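Long-range contacts in group II chitinase (Ostrinia furnacalis, PDB 6JAW), which probably hydrolyses internal linkages of chitin; this chain is the family 18 catalytic domain of a much longer protein: residues Y12-S17 with M344-D349; D144-A149 with G180-V185; M196-H201 with G247-G252. All blocks are in the same frame, centred on the assembly; numbering follows the deposited sequence.

Contact 1 of 3, residues Y12-S17 with M344-D349. With BBO (2-[3-(morpholin-4-yl)propyl]-1H-benzo[de]isoquinoline-1,3(2H)-dione), chain B.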
loop_
_atom_site.group_PDB
_atom_site.type_symbol
_atom_site.label_atom_id
_atom_site.label_comp_id
_atom_site.label_asym_id
_atom_site.label_seq_id
_atom_site.Cartn_x
_atom_site.Cartn_y
_atom_site.Cartn_z
ATOM N N TYR A 12 -5.879 -3.679 -1.347
ATOM C CA TYR A 12 -4.888 -4.483 -2.035
ATOM C C TYR A 12 -5.045 -5.941 -1.632
ATOM O O TYR A 12 -5.100 -6.273 -0.441
ATOM C CB TYR A 12 -3.474 -3.978 -1.758
ATOM C CG TYR A 12 -3.065 -2.901 -2.742
ATOM C CD1 TYR A 12 -3.481 -1.587 -2.571
ATOM C CD2 TYR A 12 -2.305 -3.206 -3.864
ATOM C CE1 TYR A 12 -3.131 -0.597 -3.477
ATOM C CE2 TYR A 12 -1.943 -2.219 -4.775
ATOM C CZ TYR A 12 -2.364 -0.918 -4.574
ATOM O OH TYR A 12 -2.025 0.074 -5.470
ATOM N N TYR A 13 -5.185 -6.792 -2.634
ATOM C CA TYR A 13 -5.149 -8.233 -2.474
ATOM C C TYR A 13 -3.773 -8.719 -2.903
ATOM O O TYR A 13 -3.236 -8.261 -3.916
ATOM C CB TYR A 13 -6.237 -8.902 -3.320
ATOM C CG TYR A 13 -6.127 -10.406 -3.341
ATOM C CD1 TYR A 13 -6.743 -11.177 -2.366
ATOM C CD2 TYR A 13 -5.398 -11.056 -4.331
ATOM C CE1 TYR A 13 -6.631 -12.554 -2.371
ATOM C CE2 TYR A 13 -5.280 -12.426 -4.343
ATOM C CZ TYR A 13 -5.900 -13.170 -3.363
ATOM O OH TYR A 13 -5.787 -14.536 -3.379
ATOM N N THR A 14 -3.193 -9.636 -2.134
ATOM C CA THR A 14 -1.875 -10.171 -2.444
ATOM C C THR A 14 -1.992 -11.668 -2.683
ATOM O O THR A 14 -2.591 -12.387 -1.876
ATOM C CB THR A 14 -0.876 -9.858 -1.325
ATOM O OG1 THR A 14 -1.225 -10.590 -0.144
ATOM C CG2 THR A 14 -0.894 -8.351 -1.006
ATOM N N ASN A 15 -1.436 -12.142 -3.798
ATOM C CA ASN A 15 -1.593 -13.558 -4.103
ATOM C C ASN A 15 -0.713 -14.437 -3.225
ATOM O O ASN A 15 -0.995 -15.633 -3.087
ATOM C CB ASN A 15 -1.325 -13.832 -5.586
ATOM C CG ASN A 15 0.024 -13.327 -6.047
ATOM O OD1 ASN A 15 0.824 -12.823 -5.258
ATOM N ND2 ASN A 15 0.291 -13.475 -7.343
ATOM N N TRP A 16 0.310 -13.877 -2.584
ATOM C CA TRP A 16 1.168 -14.733 -1.780
ATOM C C TRP A 16 0.612 -15.002 -0.385
ATOM O O TRP A 16 1.135 -15.882 0.305
ATOM C CB TRP A 16 2.584 -14.147 -1.697
ATOM C CG TRP A 16 2.709 -12.810 -1.033
ATOM C CD1 TRP A 16 2.983 -12.570 0.283
ATOM C CD2 TRP A 16 2.602 -11.526 -1.660
ATOM N NE1 TRP A 16 3.043 -11.216 0.517
ATOM C CE2 TRP A 16 2.810 -10.554 -0.658
ATOM C CE3 TRP A 16 2.340 -11.106 -2.967
ATOM C CZ2 TRP A 16 2.766 -9.187 -0.925
ATOM C CZ3 TRP A 16 2.296 -9.746 -3.232
ATOM C CH2 TRP A 16 2.509 -8.802 -2.214
ATOM N N SER A 17 -0.448 -14.307 0.035
ATOM C CA SER A 17 -1.056 -14.605 1.329
ATOM C C SER A 17 -1.743 -15.964 1.352
ATOM O O SER A 17 -2.119 -16.437 2.429
ATOM C CB SER A 17 -2.053 -13.513 1.709
ATOM O OG SER A 17 -3.066 -13.380 0.727
ATOM N N MET A 344 -6.920 3.771 1.082
ATOM C CA MET A 344 -6.346 2.564 0.518
ATOM C C MET A 344 -5.758 1.771 1.671
ATOM O O MET A 344 -5.251 2.355 2.633
ATOM C CB MET A 344 -5.273 2.896 -0.532
ATOM C CG MET A 344 -4.521 1.684 -1.067
ATOM S SD MET A 344 -2.994 1.326 -0.164
ATOM C CE MET A 344 -1.904 2.589 -0.831
ATOM N N ILE A 345 -5.845 0.447 1.600
ATOM C CA ILE A 345 -5.298 -0.390 2.655
ATOM C C ILE A 345 -4.331 -1.394 2.059
ATOM O O ILE A 345 -4.572 -1.961 0.987
ATOM C CB ILE A 345 -6.397 -1.099 3.468
ATOM C CG1 ILE A 345 -7.211 -2.040 2.582
ATOM C CG2 ILE A 345 -7.274 -0.065 4.142
ATOM C CD1 ILE A 345 -7.319 -3.438 3.160
ATOM N N TRP A 346 -3.213 -1.572 2.751
ATOM C CA TRP A 346 -2.272 -2.652 2.514
ATOM C C TRP A 346 -2.225 -3.463 3.800
ATOM O O TRP A 346 -1.683 -2.988 4.802
ATOM C CB TRP A 346 -0.877 -2.125 2.164
ATOM C CG TRP A 346 0.025 -3.253 1.846
ATOM C CD1 TRP A 346 0.710 -4.037 2.734
ATOM C CD2 TRP A 346 0.285 -3.791 0.550
ATOM N NE1 TRP A 346 1.395 -5.019 2.063
ATOM C CE2 TRP A 346 1.155 -4.887 0.719
ATOM C CE3 TRP A 346 -0.123 -3.445 -0.740
ATOM C CZ2 TRP A 346 1.624 -5.639 -0.354
ATOM C CZ3 TRP A 346 0.341 -4.197 -1.805
ATOM C CH2 TRP A 346 1.207 -5.278 -1.604
ATOM N N ALA A 347 -2.800 -4.665 3.802
ATOM C CA ALA A 347 -3.521 -5.269 2.690
ATOM C C ALA A 347 -4.657 -6.097 3.296
ATOM O O ALA A 347 -4.701 -6.281 4.513
ATOM C CB ALA A 347 -2.595 -6.146 1.842
ATOM N N LEU A 348 -5.561 -6.599 2.450
ATOM C CA LEU A 348 -6.744 -7.303 2.943
ATOM C C LEU A 348 -6.373 -8.417 3.912
ATOM O O LEU A 348 -7.002 -8.580 4.965
ATOM C CB LEU A 348 -7.534 -7.878 1.764
ATOM C CG LEU A 348 -8.421 -6.904 0.985
ATOM C CD1 LEU A 348 -8.820 -7.473 -0.366
ATOM C CD2 LEU A 348 -9.659 -6.547 1.804
ATOM N N ASP A 349 -5.338 -9.178 3.580
ATOM C CA ASP A 349 -4.980 -10.395 4.293
ATOM C C ASP A 349 -4.256 -10.135 5.600
ATOM O O ASP A 349 -3.929 -11.095 6.306
ATOM C CB ASP A 349 -4.087 -11.252 3.403
ATOM C CG ASP A 349 -2.974 -10.438 2.772
ATOM O OD1 ASP A 349 -3.213 -9.806 1.714
ATOM O OD2 ASP A 349 -1.875 -10.390 3.359
HETATM C C10 BBO B . 13.000 1.874 2.594
HETATM C C13 BBO B . 9.127 -1.257 2.727
HETATM C C15 BBO B . 7.479 -2.574 1.361
HETATM C C17 BBO B . 4.044 -3.131 2.515
HETATM C C01 BBO B . 14.366 2.123 2.667
HETATM C C02 BBO B . 15.270 1.075 2.881
HETATM C C03 BBO B . 14.803 -0.231 3.021
HETATM C C04 BBO B . 15.673 -1.312 3.237
HETATM C C05 BBO B . 15.144 -2.604 3.372
HETATM C C06 BBO B . 13.790 -2.842 3.295
HETATM C C07 BBO B . 12.952 -1.789 3.087
HETATM C C08 BBO B . 13.443 -0.479 2.947
HETATM C C09 BBO B . 12.548 0.584 2.734
HETATM C C11 BBO B . 11.050 0.314 2.649
HETATM C C12 BBO B . 11.460 -2.057 3.004
HETATM C C14 BBO B . 8.538 -1.463 1.330
HETATM C C16 BBO B . 5.137 -2.400 1.723
HETATM C C18 BBO B . 5.783 -4.619 3.099
HETATM C C19 BBO B . 6.580 -3.366 3.431
HETATM N N01 BBO B . 10.555 -0.999 2.781
HETATM N N02 BBO B . 6.449 -2.364 2.373
HETATM O O01 BBO B . 10.168 1.369 2.433
HETATM O O02 BBO B . 10.993 -3.363 3.146
HETATM O O03 BBO B . 4.417 -4.343 3.121
HETATM O O HOH W 1 0.310 -9.790 2.304
HETATM O O HOH W 2 -4.920 -10.369 0.061
#
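Tyr12 is held to residues 344-349 by its backbone on two sides. Its N donates to Ile345 O (3.2 Å). Its O takes an almost straight bond (178°) from Leu348 N, 2.9 Å away. The Tyr12 ring is met in its own plane at CE1 by Met344 CG (3.6 Å), and Met344 SD sits obliquely beside it in a Met-aromatic contact. Tyr12 CD2 comes in at the edge of the Trp346 indole, 3.5 Å from Trp346 CZ3. The two rings are inclined at 44°. Trp346 CG is trans to its backbone N (chi1 -176°), which carries the indole to Tyr12 and Thr14. Tyr12 OH is hydrogen-bonded to Asp124. Tyr13 turns away, and CB alone brushes Leu348 CD1. The two segments lie on the first and last parallel strands of the TIM barrel, 8-14 and 342-346, whose pairing closes it. The peptide from Trp346 to Ala347 is cis. C17 of BBO lies over one face of the indole. Thr14 OG1 donates to Asp349 OD1 (2.8 Å) from above the carboxylate plane, while Thr14 CG2 packs against CZ2 and CH2 of Trp346. Trp16 CZ2 meets Trp346 CZ2 at 3.8 Å, rim against rim. Ser17 turns OG back to Thr14 O and rests CB 3.4 Å from Asp349 CG, whose OD2 forms a salt bridge with Arg20.

Contact 2 of 3, residues D144-A149 with G180-V185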
loop_
_atom_site.group_PDB
_atom_site.type_symbol
_atom_site.label_atom_id
_atom_site.label_comp_id
_atom_site.label_asym_id
_atom_site.label_seq_id
_atom_site.Cartn_x
_atom_site.Cartn_y
_atom_site.Cartn_z
ATOM N N ASP A 144 14.070 8.526 -15.878
ATOM C CA ASP A 144 12.988 7.678 -15.384
ATOM C C ASP A 144 11.707 8.476 -15.197
ATOM O O ASP A 144 10.607 7.956 -15.407
ATOM C CB ASP A 144 13.377 7.030 -14.057
ATOM C CG ASP A 144 14.178 5.761 -14.226
ATOM O OD1 ASP A 144 14.494 5.389 -15.372
ATOM O OD2 ASP A 144 14.504 5.138 -13.193
ATOM N N LYS A 145 11.830 9.741 -14.784
ATOM C CA LYS A 145 10.644 10.548 -14.527
ATOM C C LYS A 145 9.860 10.786 -15.809
ATOM O O LYS A 145 8.655 10.515 -15.871
ATOM C CB LYS A 145 11.030 11.878 -13.878
ATOM C CG LYS A 145 9.840 12.815 -13.707
ATOM C CD LYS A 145 10.252 14.197 -13.220
ATOM C CE LYS A 145 10.868 14.130 -11.840
ATOM N NZ LYS A 145 11.187 15.480 -11.292
ATOM N N GLN A 146 10.529 11.294 -16.846
ATOM C CA GLN A 146 9.840 11.528 -18.109
ATOM C C GLN A 146 9.374 10.216 -18.725
ATOM O O GLN A 146 8.284 10.145 -19.305
ATOM C CB GLN A 146 10.754 12.285 -19.074
ATOM C CG GLN A 146 10.098 12.641 -20.395
ATOM C CD GLN A 146 8.913 13.581 -20.230
ATOM O OE1 GLN A 146 9.010 14.607 -19.555
ATOM N NE2 GLN A 146 7.787 13.235 -20.850
ATOM N N GLY A 147 10.181 9.163 -18.604
ATOM C CA GLY A 147 9.787 7.880 -19.164
ATOM C C GLY A 147 8.554 7.313 -18.490
ATOM O O GLY A 147 7.661 6.779 -19.153
ATOM N N PHE A 148 8.478 7.436 -17.164
ATOM C CA PHE A 148 7.291 6.978 -16.451
ATOM C C PHE A 148 6.067 7.800 -16.840
ATOM O O PHE A 148 4.978 7.251 -17.038
ATOM C CB PHE A 148 7.532 7.050 -14.946
ATOM C CG PHE A 148 6.412 6.479 -14.120
ATOM C CD1 PHE A 148 6.162 5.117 -14.122
ATOM C CD2 PHE A 148 5.628 7.301 -13.328
ATOM C CE1 PHE A 148 5.146 4.583 -13.354
ATOM C CE2 PHE A 148 4.608 6.779 -12.559
ATOM C CZ PHE A 148 4.366 5.413 -12.570
ATOM N N ALA A 149 6.223 9.120 -16.957
ATOM C CA ALA A 149 5.098 9.949 -17.374
ATOM C C ALA A 149 4.670 9.603 -18.790
ATOM O O ALA A 149 3.474 9.579 -19.097
ATOM C CB ALA A 149 5.461 11.431 -17.267
ATOM N N GLY A 180 11.101 11.334 -9.035
ATOM C CA GLY A 180 10.558 10.297 -9.881
ATOM C C GLY A 180 9.263 10.621 -10.589
ATOM O O GLY A 180 8.918 9.946 -11.561
ATOM N N TYR A 181 8.530 11.633 -10.133
ATOM C CA TYR A 181 7.151 11.816 -10.560
ATOM C C TYR A 181 6.967 13.154 -11.259
ATOM O O TYR A 181 7.273 14.204 -10.688
ATOM C CB TYR A 181 6.203 11.705 -9.371
ATOM C CG TYR A 181 6.220 10.349 -8.717
ATOM C CD1 TYR A 181 5.830 9.209 -9.414
ATOM C CD2 TYR A 181 6.618 10.207 -7.402
ATOM C CE1 TYR A 181 5.845 7.957 -8.805
ATOM C CE2 TYR A 181 6.634 8.978 -6.792
ATOM C CZ TYR A 181 6.250 7.860 -7.488
ATOM O OH TYR A 181 6.279 6.649 -6.833
ATOM N N ASP A 182 6.457 13.110 -12.488
ATOM C CA ASP A 182 5.935 14.301 -13.155
ATOM C C ASP A 182 4.488 14.445 -12.703
ATOM O O ASP A 182 3.555 14.009 -13.378
ATOM C CB ASP A 182 6.051 14.180 -14.669
ATOM C CG ASP A 182 5.611 15.445 -15.397
ATOM O OD1 ASP A 182 4.741 16.179 -14.874
ATOM O OD2 ASP A 182 6.118 15.694 -16.510
ATOM N N VAL A 183 4.311 15.084 -11.547
ATOM C CA VAL A 183 3.014 15.054 -10.866
ATOM C C VAL A 183 1.883 15.612 -11.722
ATOM O O VAL A 183 0.823 14.966 -11.801
ATOM C CB VAL A 183 3.120 15.753 -9.501
ATOM C CG1 VAL A 183 1.758 15.815 -8.841
ATOM C CG2 VAL A 183 4.128 15.033 -8.613
ATOM N N PRO A 184 2.014 16.782 -12.367
ATOM C CA PRO A 184 0.874 17.286 -13.158
ATOM C C PRO A 184 0.438 16.333 -14.258
ATOM O O PRO A 184 -0.765 16.210 -14.526
ATOM C CB PRO A 184 1.400 18.615 -13.722
ATOM C CG PRO A 184 2.446 19.043 -12.740
ATOM C CD PRO A 184 3.116 17.763 -12.331
ATOM N N VAL A 185 1.381 15.636 -14.893
ATOM C CA VAL A 185 1.010 14.667 -15.919
ATOM C C VAL A 185 0.264 13.493 -15.296
ATOM O O VAL A 185 -0.803 13.090 -15.771
ATOM C CB VAL A 185 2.254 14.200 -16.695
ATOM C CG1 VAL A 185 1.882 13.064 -17.645
ATOM C CG2 VAL A 185 2.858 15.360 -17.459
HETATM O O HOH W 3 7.040 10.452 -13.617
#
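The rings of Phe148 and Tyr181 meet at one corner. Phe148 CE2 comes in at the edge of the Tyr181 ring, 4.1 Å from Tyr181 CE1, which stands oblique to the Phe148 ring. A water lies in plane at the rim of Phe148. Leu186 touches both side chains, and Trp234 meets the Tyr181 ring with its plane about 50° away. That same water ties the backbones together. It donates to Lys145 O and Gly180 O and accepts from Asp182 N (2.9 Å), so three polar groups at the helix junction are joined through one molecule. Lys145 CA adds a CA-H...O contact to Gly180 O, 3.5 Å away. The Lys145 chain runs over the turn, with CG 3.6 Å from Asp182 N. A bend at chi3 (-64°) carries it past Tyr181 O, and NZ is hydrogen-bonded to Asp178 O. Ala149 CB fits against Asp182 CB (3.8 Å) and Val185 CG1 (4.0 Å). Asp182 is an N-cap, with OD1 taking a weak bond from Val185 N. Helix 143-159 thus packs on the turn between helices 174-180 and 183-189, on the outer helical layer of the TIM barrel. Tyr181 OH reaches inward to Ser171 N, just past strand 165-170.

Contact 3 of 3, residues M196-H201 with G247-G252. With BBO (2-[3-(morpholin-4-yl)propyl]-1H-benzo[de]isoquinoline-1,3(2H)-dione), chain B.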
loop_
_atom_site.group_PDB
_atom_site.type_symbol
_atom_site.label_atom_id
_atom_site.label_comp_id
_atom_site.label_asym_id
_atom_site.label_seq_id
_atom_site.Cartn_x
_atom_site.Cartn_y
_atom_site.Cartn_z
ATOM N N MET A 196 1.280 5.822 -0.769
ATOM C CA MET A 196 1.632 4.786 0.199
ATOM C C MET A 196 2.181 5.448 1.463
ATOM O O MET A 196 3.371 5.378 1.781
ATOM C CB MET A 196 2.626 3.812 -0.415
ATOM C CG MET A 196 1.989 2.934 -1.478
ATOM S SD MET A 196 3.152 1.810 -2.255
ATOM C CE MET A 196 4.019 2.938 -3.333
ATOM N N THR A 197 1.265 6.092 2.195
ATOM C CA THR A 197 1.592 6.819 3.423
ATOM C C THR A 197 1.831 5.842 4.577
ATOM O O THR A 197 1.124 5.827 5.581
ATOM C CB THR A 197 0.485 7.812 3.762
ATOM O OG1 THR A 197 -0.788 7.215 3.498
ATOM C CG2 THR A 197 0.612 9.096 2.926
ATOM N N TYR A 198 2.850 5.006 4.402
ATOM C CA TYR A 198 3.290 4.066 5.427
ATOM C C TYR A 198 4.719 3.660 5.097
ATOM O O TYR A 198 5.279 4.073 4.079
ATOM C CB TYR A 198 2.367 2.845 5.532
ATOM C CG TYR A 198 1.951 2.247 4.211
ATOM C CD1 TYR A 198 2.833 1.474 3.463
ATOM C CD2 TYR A 198 0.670 2.448 3.714
ATOM C CE1 TYR A 198 2.453 0.926 2.252
ATOM C CE2 TYR A 198 0.277 1.900 2.504
ATOM C CZ TYR A 198 1.170 1.142 1.778
ATOM O OH TYR A 198 0.778 0.595 0.577
ATOM N N ASP A 199 5.308 2.856 5.982
ATOM C CA ASP A 199 6.731 2.523 5.928
ATOM C C ASP A 199 7.604 3.771 5.958
ATOM O O ASP A 199 8.670 3.812 5.339
ATOM C CB ASP A 199 7.067 1.678 4.698
ATOM C CG ASP A 199 6.466 0.299 4.766
ATOM O OD1 ASP A 199 6.051 -0.130 5.867
ATOM O OD2 ASP A 199 6.386 -0.342 3.707
ATOM N N TYR A 200 7.161 4.810 6.665
ATOM C CA TYR A 200 8.056 5.930 6.925
ATOM C C TYR A 200 9.255 5.494 7.753
ATOM O O TYR A 200 10.333 6.089 7.653
ATOM C CB TYR A 200 7.316 7.045 7.653
ATOM C CG TYR A 200 6.317 7.779 6.804
ATOM C CD1 TYR A 200 6.721 8.785 5.942
ATOM C CD2 TYR A 200 4.964 7.468 6.867
ATOM C CE1 TYR A 200 5.802 9.473 5.169
ATOM C CE2 TYR A 200 4.037 8.150 6.103
ATOM C CZ TYR A 200 4.462 9.152 5.258
ATOM O OH TYR A 200 3.546 9.834 4.488
ATOM N N HIS A 201 9.081 4.471 8.583
ATOM C CA HIS A 201 10.130 4.012 9.475
ATOM C C HIS A 201 10.108 2.496 9.529
ATOM O O HIS A 201 9.055 1.868 9.397
ATOM C CB HIS A 201 9.967 4.604 10.883
ATOM C CG HIS A 201 10.053 6.096 10.917
ATOM N ND1 HIS A 201 11.219 6.780 10.647
ATOM C CD2 HIS A 201 9.110 7.039 11.159
ATOM C CE1 HIS A 201 10.994 8.080 10.732
ATOM N NE2 HIS A 201 9.723 8.263 11.043
ATOM N N GLY A 247 -3.036 5.800 1.733
ATOM C CA GLY A 247 -2.767 4.441 2.166
ATOM C C GLY A 247 -2.723 4.332 3.680
ATOM O O GLY A 247 -2.260 5.235 4.381
ATOM N N MET A 248 -3.218 3.205 4.186
ATOM C CA MET A 248 -3.198 2.915 5.608
ATOM C C MET A 248 -2.697 1.491 5.795
ATOM O O MET A 248 -3.141 0.576 5.076
ATOM C CB MET A 248 -4.585 3.090 6.232
ATOM C CG MET A 248 -4.967 4.556 6.433
ATOM S SD MET A 248 -6.740 4.743 6.607
ATOM C CE MET A 248 -7.306 4.265 4.973
ATOM N N PRO A 249 -1.764 1.263 6.714
ATOM C CA PRO A 249 -1.173 -0.071 6.855
ATOM C C PRO A 249 -1.995 -0.966 7.776
ATOM O O PRO A 249 -2.431 -0.555 8.856
ATOM C CB PRO A 249 0.206 0.227 7.459
ATOM C CG PRO A 249 -0.016 1.477 8.268
ATOM C CD PRO A 249 -1.078 2.276 7.541
ATOM N N MET A 250 -2.211 -2.203 7.327
ATOM C CA MET A 250 -2.834 -3.241 8.136
ATOM C C MET A 250 -1.797 -4.102 8.846
ATOM O O MET A 250 -2.075 -5.258 9.184
ATOM C CB MET A 250 -3.736 -4.127 7.268
ATOM C CG MET A 250 -4.738 -3.378 6.401
ATOM S SD MET A 250 -6.148 -2.754 7.323
ATOM C CE MET A 250 -5.664 -1.039 7.530
ATOM N N TYR A 251 -0.605 -3.563 9.053
ATOM C CA TYR A 251 0.520 -4.315 9.570
ATOM C C TYR A 251 1.386 -3.367 10.377
ATOM O O TYR A 251 1.192 -2.150 10.372
ATOM C CB TYR A 251 1.343 -4.944 8.440
ATOM C CG TYR A 251 1.995 -3.895 7.568
ATOM C CD1 TYR A 251 1.307 -3.337 6.498
ATOM C CD2 TYR A 251 3.280 -3.436 7.836
ATOM C CE1 TYR A 251 1.891 -2.364 5.705
ATOM C CE2 TYR A 251 3.871 -2.464 7.052
ATOM C CZ TYR A 251 3.168 -1.934 5.986
ATOM O OH TYR A 251 3.735 -0.968 5.194
ATOM N N GLY A 252 2.377 -3.933 11.048
ATOM C CA GLY A 252 3.309 -3.152 11.829
ATOM C C GLY A 252 4.733 -3.431 11.392
ATOM O O GLY A 252 5.036 -4.495 10.849
HETATM C C10 BBO B . 13.000 1.874 2.594
HETATM C C13 BBO B . 9.127 -1.257 2.727
HETATM C C15 BBO B . 7.479 -2.574 1.361
HETATM C C17 BBO B . 4.044 -3.131 2.515
HETATM C C01 BBO B . 14.366 2.123 2.667
HETATM C C02 BBO B . 15.270 1.075 2.881
HETATM C C03 BBO B . 14.803 -0.231 3.021
HETATM C C04 BBO B . 15.673 -1.312 3.237
HETATM C C05 BBO B . 15.144 -2.604 3.372
HETATM C C06 BBO B . 13.790 -2.842 3.295
HETATM C C07 BBO B . 12.952 -1.789 3.087
HETATM C C08 BBO B . 13.443 -0.479 2.947
HETATM C C09 BBO B . 12.548 0.584 2.734
HETATM C C11 BBO B . 11.050 0.314 2.649
HETATM C C12 BBO B . 11.460 -2.057 3.004
HETATM C C14 BBO B . 8.538 -1.463 1.330
HETATM C C16 BBO B . 5.137 -2.400 1.723
HETATM C C18 BBO B . 5.783 -4.619 3.099
HETATM C C19 BBO B . 6.580 -3.366 3.431
HETATM N N01 BBO B . 10.555 -0.999 2.781
HETATM N N02 BBO B . 6.449 -2.364 2.373
HETATM O O01 BBO B . 10.168 1.369 2.433
HETATM O O02 BBO B . 10.993 -3.363 3.146
HETATM O O03 BBO B . 4.417 -4.343 3.121
HETATM O O HOH W 4 -1.274 6.111 6.932
#
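Asp199 and Tyr251 touch each other and the bound BBO. Tyr251 OH donates to Asp199 OD1 at 2.6 Å, coming from 47° out of the carboxylate plane. Asp199 OD1 lies at the edge of the Tyr251 ring, and the carboxylate and ring planes are 60° apart. Asp199 CG is trans to the carbonyl carbon (chi1 -68°), which sets the carboxylate between Tyr251 OH and N02 in the morpholine of BBO. Asp199 OD2 accepts from N02, but the modelled bond is very short and its length therefore doubtful. The morpholine oxygen O03 lies over one face of the Tyr251 ring, and Phe284 stacks with that ring.

The second shell is Tyr198, whose ring crosses that of Tyr251 at about a right angle. Tyr198 CD1 lies 3.1 Å from Tyr251 OH, oblique to the Tyr198 ring. Tyr198 CB packs on Pro249 CG (3.9 Å). Gly247 C lies at the edge of the Tyr198 ring, 3.9 Å from Tyr198 CD2. With no side chain, the glycine lets the ring come close to the backbone. Met196 C lies over the centre of one face.

Further out, Thr197 OG1 donates to Gly247 O (2.6 Å) in the carbonyl plane, on a lone pair. A water bridges Thr197 O to the same Gly247 O. Thr197 centres an inverse gamma turn, closed by Tyr198 N to Met196 O, and its side chain rests on helix 227-236.

Met196-Thr197-Tyr198-Asp199 matches the MxYD motif of family 18, which in relatives lines the substrate cleft. Asp199 OD1 is gripped by Tyr251 and Gln253, which should fix the carboxylate's rotation and turn OD2 to the ligand.

All three contacts belong to the family 18 TIM-barrel domain. Contact 1 spans most of the chain and encloses the other two, with contact 2 complete before contact 3 begins. Contacts 1 and 3 have centres 13 Å apart and lie on neighbouring parallel strands, contact 1 on 342-346 and contact 3 on 244-257. They are joined by probable hydrogen bonds, Met344 O to Met248 N and Trp346 O to Met250 N, and both touch BBO. Together they form part of the ligand pocket at the C-terminal ends of the barrel strands. Contact 2 belongs to the surrounding helices. Its centre is 26 Å from that of contact 1 and 23 Å from that of contact 3, and it touches neither.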